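Local coordinates for protein adenylyl-sulfate kinase 1, chloroplastic (Arabidopsis thaliana, PDB 3UIE) that catalyses the ATP-dependent phosphorylation of adenosine 5'-phosphosulfate to 3'-phosphoadenylyl sulfate, the activated sulfate of the plant chloroplast, at residues S36-L41 with E126-D130; S106-R112 with D161-L167. One frame throughout, in Å; residues are numbered along the deposited sequence.

Contacts 1 and 2 have centres about 14 Å apart in a P-loop kinase domain built on a five-stranded parallel sheet. Their segments alternate along the chain: 36-41, then 106-112, 126-130 and 161-167. Contact 1 sets the start of helix 38-51 against strand 124-129 beside the ATP analogue. Contact 2 sets the start of helix 109-117 against the loop that leads to strand 171-173, and Ser106 there touches the bound adenosine 5'-phosphosulfate. The two meet directly, through a salt bridge between Glu126 and Arg112 and through Phe128 packing on Tyr163 and Pro166. Strand 124-129, which follows helix 109-117 in the chain, thus connects the surroundings of both substrates.

Contact 1: S36-L41 with E126-D130; sequences SGKSTL and EVFMD. With MG (magnesium ion), chain F; ANP (phosphoaminophosphonic acid-adenylate ester), chain E.
Ser36 and Met129 bring the backbones closest, their CA atoms 5.9 Å apart, where the loop 36-37 turns into helix 38-51 beside the end of strand 124-129. Met129 contributes the largest share of the buried surface. Its CB faces Ser36 OG, a hydroxyl hydrogen-bonded to Leu33 O, and its CG lies 3.6 Å from Lys38 CG. Bends at chi2 (-50°) and chi3 (-70°) fold the thioether back over the helix start, setting SD 3.5 Å from Leu41 CD2; CE comes near Gly37 O. The same Leu41 methyl meets Val127 CG1 tip to tip at 4.0 Å. Residues 36-40 form the end of the Walker A P-loop of a P-loop NTPase fold, with Gly37 at the N-cap of the helix and the phosphates of the ATP analogue on the side away from Met129. Lys38 turns its chain off the strand at chi3 and chi4, and NZ bonds both ANP O3G and ANP O2B (2.6 and 2.7 Å). The amide of Lys38 also reaches O2B, so this β-phosphate oxygen is held by backbone and side chain together. Ser39 OG binds the magnesium ion at 2.2 Å; ANP O1B, ANP O2G and three waters complete its six ligands.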
# COMPACT_ATOMS: atom_id res chain seq x y z
N SER A 36 -21.61 9.55 -7.25
CA SER A 36 -21.78 10.59 -6.23
C SER A 36 -20.67 11.63 -6.27
O SER A 36 -20.76 12.68 -5.65
CB SER A 36 -21.89 9.98 -4.82
OG SER A 36 -20.75 9.21 -4.50
N GLY A 37 -19.60 11.32 -7.01
CA GLY A 37 -18.49 12.24 -7.20
C GLY A 37 -17.27 11.99 -6.32
O GLY A 37 -16.49 12.92 -6.07
N LYS A 38 -17.09 10.76 -5.85
CA LYS A 38 -15.95 10.42 -4.99
C LYS A 38 -14.60 10.65 -5.68
O LYS A 38 -13.70 11.28 -5.11
CB LYS A 38 -16.05 8.97 -4.51
CG LYS A 38 -17.30 8.63 -3.70
CD LYS A 38 -17.32 7.13 -3.37
CE LYS A 38 -17.25 6.26 -4.63
NZ LYS A 38 -18.53 6.29 -5.43
N SER A 39 -14.45 10.15 -6.90
CA SER A 39 -13.17 10.25 -7.62
C SER A 39 -12.87 11.70 -8.00
O SER A 39 -11.72 12.15 -7.97
CB SER A 39 -13.17 9.34 -8.86
OG SER A 39 -13.22 7.99 -8.44
N THR A 40 -13.92 12.42 -8.36
CA THR A 40 -13.77 13.81 -8.75
C THR A 40 -13.27 14.64 -7.56
O THR A 40 -12.37 15.48 -7.68
CB THR A 40 -15.07 14.37 -9.28
OG1 THR A 40 -15.42 13.65 -10.48
CG2 THR A 40 -14.91 15.83 -9.60
N LEU A 41 -13.87 14.40 -6.40
CA LEU A 41 -13.43 15.03 -5.16
C LEU A 41 -11.99 14.60 -4.80
O LEU A 41 -11.16 15.43 -4.43
CB LEU A 41 -14.37 14.69 -4.02
CG LEU A 41 -13.77 15.14 -2.68
CD1 LEU A 41 -13.77 16.66 -2.58
CD2 LEU A 41 -14.49 14.50 -1.52
N GLU A 126 -13.65 10.14 7.74
CA GLU A 126 -14.68 9.58 6.87
C GLU A 126 -15.42 10.71 6.18
O GLU A 126 -16.00 11.58 6.82
CB GLU A 126 -15.63 8.72 7.69
CG GLU A 126 -16.58 7.86 6.88
CD GLU A 126 -17.33 6.87 7.76
OE1 GLU A 126 -17.33 7.06 8.99
OE2 GLU A 126 -17.91 5.91 7.21
N VAL A 127 -15.42 10.68 4.85
CA VAL A 127 -16.00 11.73 4.03
C VAL A 127 -17.16 11.16 3.23
O VAL A 127 -16.97 10.25 2.43
CB VAL A 127 -14.93 12.32 3.07
CG1 VAL A 127 -15.55 13.36 2.16
CG2 VAL A 127 -13.78 12.91 3.88
N PHE A 128 -18.38 11.65 3.49
CA PHE A 128 -19.57 11.11 2.84
C PHE A 128 -19.97 12.01 1.68
O PHE A 128 -20.24 13.20 1.87
CB PHE A 128 -20.73 11.04 3.86
CG PHE A 128 -22.03 10.50 3.30
CD1 PHE A 128 -22.05 9.54 2.29
CD2 PHE A 128 -23.25 10.95 3.80
CE1 PHE A 128 -23.25 9.05 1.80
CE2 PHE A 128 -24.45 10.47 3.31
CZ PHE A 128 -24.46 9.52 2.30
N MET A 129 -20.01 11.45 0.47
CA MET A 129 -20.58 12.15 -0.67
C MET A 129 -22.10 12.01 -0.61
O MET A 129 -22.68 11.06 -1.14
CB MET A 129 -20.03 11.60 -1.98
CG MET A 129 -18.49 11.61 -2.08
SD MET A 129 -17.75 13.21 -1.66
CE MET A 129 -18.28 14.20 -3.05
N ASP A 130 -22.74 12.97 0.06
CA ASP A 130 -24.16 12.91 0.36
C ASP A 130 -24.99 13.36 -0.85
O ASP A 130 -25.60 14.42 -0.83
CB ASP A 130 -24.44 13.80 1.57
CG ASP A 130 -25.87 13.67 2.09
OD1 ASP A 130 -26.59 12.74 1.67
OD2 ASP A 130 -26.24 14.51 2.93
MG MG F . -14.96 6.73 -9.06
PG ANP E . -17.92 5.48 -9.01
O1G ANP E . -18.76 4.54 -10.01
O2G ANP E . -16.46 5.37 -9.48
O3G ANP E . -18.09 5.00 -7.59
PB ANP E . -17.80 8.33 -8.29
O1B ANP E . -16.23 8.37 -8.43
O2B ANP E . -18.42 8.50 -6.89
N3B ANP E . -18.38 7.08 -9.30
PA ANP E . -17.27 10.44 -10.23
O1A ANP E . -16.72 9.61 -11.33
O2A ANP E . -16.23 11.22 -9.48
O3A ANP E . -18.16 9.52 -9.32
O5' ANP E . -18.34 11.47 -10.78
C5' ANP E . -19.43 11.07 -11.54
C4' ANP E . -19.92 12.07 -12.43
O4' ANP E . -20.50 13.18 -11.67
C3' ANP E . -18.78 12.60 -13.18
O3' ANP E . -19.06 12.58 -14.56
C2' ANP E . -18.56 13.96 -12.70
O2' ANP E . -18.36 14.85 -13.77
C1' ANP E . -19.80 14.34 -11.99
N9 ANP E . -19.46 15.12 -10.79
C8 ANP E . -18.49 14.80 -9.93
N7 ANP E . -18.46 15.72 -8.98
C5 ANP E . -19.42 16.64 -9.24
C6 ANP E . -19.82 17.79 -8.59
N6 ANP E . -19.13 18.21 -7.37
N1 ANP E . -20.83 18.50 -9.11
C2 ANP E . -21.45 18.10 -10.24
N3 ANP E . -21.09 17.01 -10.89
C4 ANP E . -20.07 16.25 -10.41
O HOH W 1 -14.48 5.87 -7.02
O HOH W 2 -14.98 7.56 -10.90
O HOH W 3 -13.58 5.37 -9.80

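Contact 2: S106-R112 with D161-L167; sequences SPYRTDR and DPYEPPL. With ADX (adenosine-5'-phosphosulfate), chain D.
Arg109 lies between Glu164 and Leu167 of the 161-167 loop. Its CB lies 3.4 Å from Glu164 OE1, and CD rests on Leu167 CG and CD1. The bend at chi3 (-74°) then brings the guanidinium beside Pro165, where NE and NH2 grip the single oxygen Pro165 O side-on, at 3.0 and 2.8 Å, with that oxygen in the guanidinium plane. Leu167 covers one face of the group and Glu164 CB the other. Glu164 OE1 accepts the backbone N-H of Arg109 at 2.9 Å, nearly along its C-O axis, in the first turn of helix 109-117. Water 4 links the same oxygen to Thr110 N.

Arg112 comes end-on: NH1 and NH2 share Glu164 O, and NH1 also bonds Ser106 O. With an alanine in place of Arg112, Glu164 O and Ser106 O would probably lose these donors and Glu126 OE2 its cationic partner, leaving the Ser106 turn and the 161-167 loop without the side chain that ties them together. Glu164 N returns a bond to Pro107 O (2.8 Å). Where the two backbones come closest, Pro107 packs on the Tyr163 ring, its CB 3.8 Å from Tyr163 CD1. At the start of the 161-167 loop, Tyr108 OH donates to the syn lone pair of Asp161 OD2 at 2.6 Å, with ring and carboxylate planes 76° apart.

Ser106, probably the residue of a phosphoserine intermediate, gives its amide to the sulfate oxygen O3B of adenosine 5'-phosphosulfate at 2.8 Å. Because Arg112 NH1 holds Ser106 O while the same guanidinium grips Glu164 O, the loop probably helps to steady the turn at Ser106, whose own N-H meets the sulfate.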
# COMPACT_ATOMS: atom_id res chain seq x y z
N SER A 106 -17.71 1.47 -1.03
CA SER A 106 -17.67 0.95 0.35
C SER A 106 -19.02 1.04 1.05
O SER A 106 -19.17 1.78 2.02
CB SER A 106 -16.56 1.62 1.17
OG SER A 106 -16.57 3.03 1.01
N PRO A 107 -20.02 0.29 0.56
CA PRO A 107 -21.42 0.49 0.95
C PRO A 107 -21.76 0.05 2.37
O PRO A 107 -22.73 0.54 2.92
CB PRO A 107 -22.19 -0.36 -0.07
CG PRO A 107 -21.22 -1.44 -0.44
CD PRO A 107 -19.86 -0.78 -0.44
N TYR A 108 -20.98 -0.85 2.96
CA TYR A 108 -21.34 -1.46 4.24
C TYR A 108 -20.70 -0.75 5.43
O TYR A 108 -19.48 -0.59 5.51
CB TYR A 108 -20.98 -2.94 4.23
CG TYR A 108 -21.47 -3.68 3.00
CD1 TYR A 108 -22.72 -3.41 2.44
CD2 TYR A 108 -20.68 -4.65 2.40
CE1 TYR A 108 -23.16 -4.09 1.31
CE2 TYR A 108 -21.11 -5.32 1.27
CZ TYR A 108 -22.35 -5.05 0.73
OH TYR A 108 -22.75 -5.74 -0.39
N ARG A 109 -21.55 -0.34 6.35
CA ARG A 109 -21.16 0.44 7.52
C ARG A 109 -20.16 -0.35 8.38
O ARG A 109 -19.13 0.18 8.80
CB ARG A 109 -22.45 0.75 8.31
CG ARG A 109 -22.36 1.79 9.39
CD ARG A 109 -23.77 2.09 9.95
NE ARG A 109 -24.55 2.89 9.01
CZ ARG A 109 -25.80 2.62 8.63
NH1 ARG A 109 -26.45 1.56 9.09
NH2 ARG A 109 -26.41 3.42 7.77
N THR A 110 -20.47 -1.62 8.61
CA THR A 110 -19.60 -2.47 9.43
C THR A 110 -18.19 -2.55 8.85
O THR A 110 -17.21 -2.60 9.59
CB THR A 110 -20.19 -3.90 9.59
OG1 THR A 110 -19.40 -4.65 10.51
CG2 THR A 110 -20.26 -4.62 8.24
N ASP A 111 -18.08 -2.59 7.52
CA ASP A 111 -16.77 -2.71 6.90
C ASP A 111 -15.99 -1.40 6.92
O ASP A 111 -14.79 -1.41 7.16
CB ASP A 111 -16.88 -3.26 5.48
CG ASP A 111 -17.46 -4.65 5.45
OD1 ASP A 111 -17.01 -5.49 6.25
OD2 ASP A 111 -18.39 -4.89 4.65
N ARG A 112 -16.66 -0.27 6.68
CA ARG A 112 -15.98 1.01 6.85
C ARG A 112 -15.56 1.22 8.31
O ARG A 112 -14.49 1.76 8.57
CB ARG A 112 -16.82 2.20 6.38
CG ARG A 112 -17.23 2.16 4.92
CD ARG A 112 -17.81 3.52 4.50
NE ARG A 112 -18.89 3.95 5.40
CZ ARG A 112 -20.17 3.68 5.21
NH1 ARG A 112 -20.57 2.99 4.14
NH2 ARG A 112 -21.08 4.10 6.10
N ASP A 161 -28.69 -3.73 -4.12
CA ASP A 161 -27.80 -3.99 -2.99
C ASP A 161 -27.76 -2.73 -2.14
O ASP A 161 -27.84 -1.62 -2.66
CB ASP A 161 -26.40 -4.36 -3.47
CG ASP A 161 -25.61 -5.14 -2.42
OD1 ASP A 161 -26.09 -6.20 -1.97
OD2 ASP A 161 -24.51 -4.69 -2.04
N PRO A 162 -27.69 -2.89 -0.81
CA PRO A 162 -27.85 -1.69 0.02
C PRO A 162 -26.62 -0.78 0.06
O PRO A 162 -25.49 -1.26 -0.02
CB PRO A 162 -28.15 -2.26 1.41
CG PRO A 162 -27.54 -3.63 1.40
CD PRO A 162 -27.67 -4.13 -0.02
N TYR A 163 -26.85 0.52 0.15
CA TYR A 163 -25.80 1.44 0.55
C TYR A 163 -26.15 1.94 1.94
O TYR A 163 -27.27 2.42 2.15
CB TYR A 163 -25.63 2.64 -0.40
CG TYR A 163 -24.55 3.57 0.11
CD1 TYR A 163 -23.20 3.31 -0.13
CD2 TYR A 163 -24.87 4.67 0.89
CE1 TYR A 163 -22.20 4.13 0.38
CE2 TYR A 163 -23.89 5.50 1.39
CZ TYR A 163 -22.56 5.22 1.14
OH TYR A 163 -21.58 6.05 1.66
N GLU A 164 -25.22 1.80 2.88
CA GLU A 164 -25.43 2.22 4.26
C GLU A 164 -24.65 3.49 4.57
O GLU A 164 -23.44 3.45 4.75
CB GLU A 164 -25.03 1.09 5.21
CG GLU A 164 -25.81 -0.20 4.93
CD GLU A 164 -25.37 -1.37 5.80
OE1 GLU A 164 -24.21 -1.38 6.25
OE2 GLU A 164 -26.19 -2.29 6.03
N PRO A 165 -25.34 4.65 4.63
CA PRO A 165 -24.60 5.88 4.88
C PRO A 165 -23.93 5.92 6.26
O PRO A 165 -24.39 5.27 7.19
CB PRO A 165 -25.68 6.96 4.78
CG PRO A 165 -26.94 6.26 5.11
CD PRO A 165 -26.79 4.89 4.50
N PRO A 166 -22.84 6.67 6.37
CA PRO A 166 -22.16 6.83 7.66
C PRO A 166 -23.10 7.52 8.65
O PRO A 166 -23.85 8.40 8.25
CB PRO A 166 -20.98 7.74 7.33
CG PRO A 166 -20.76 7.57 5.87
CD PRO A 166 -22.13 7.37 5.29
N LEU A 167 -23.03 7.11 9.90
CA LEU A 167 -23.89 7.68 10.94
C LEU A 167 -23.20 8.84 11.64
O LEU A 167 -23.85 9.68 12.24
CB LEU A 167 -24.24 6.61 11.97
CG LEU A 167 -24.95 5.38 11.40
CD1 LEU A 167 -25.31 4.41 12.51
CD2 LEU A 167 -26.18 5.80 10.63
SB ADX D . -17.07 -1.47 -3.52
O1B ADX D . -16.43 -2.76 -3.50
O2B ADX D . -18.50 -1.65 -3.16
O3B ADX D . -16.46 -0.54 -2.55
PA ADX D . -15.78 -0.20 -5.63
O1A ADX D . -14.52 -0.95 -5.32
O2A ADX D . -15.65 1.28 -5.34
O3A ADX D . -17.04 -0.87 -4.91
O5' ADX D . -16.07 -0.42 -7.17
C5' ADX D . -17.02 0.37 -7.81
C4' ADX D . -16.87 0.51 -9.23
O4' ADX D . -17.05 -0.75 -9.86
C3' ADX D . -17.93 1.42 -9.74
O3' ADX D . -17.32 2.48 -10.41
C2' ADX D . -18.64 0.70 -10.71
O2' ADX D . -18.33 1.29 -11.93
C1' ADX D . -18.11 -0.68 -10.76
N9 ADX D . -19.13 -1.67 -10.55
C8 ADX D . -19.31 -2.80 -11.27
N7 ADX D . -20.31 -3.51 -10.73
C5 ADX D . -20.77 -2.83 -9.66
C6 ADX D . -21.79 -3.07 -8.72
N6 ADX D . -22.57 -4.26 -8.79
N1 ADX D . -22.03 -2.16 -7.74
C2 ADX D . -21.29 -1.04 -7.66
N3 ADX D . -20.30 -0.79 -8.54
C4 ADX D . -20.02 -1.66 -9.54
O HOH W 4 -22.98 -3.04 7.97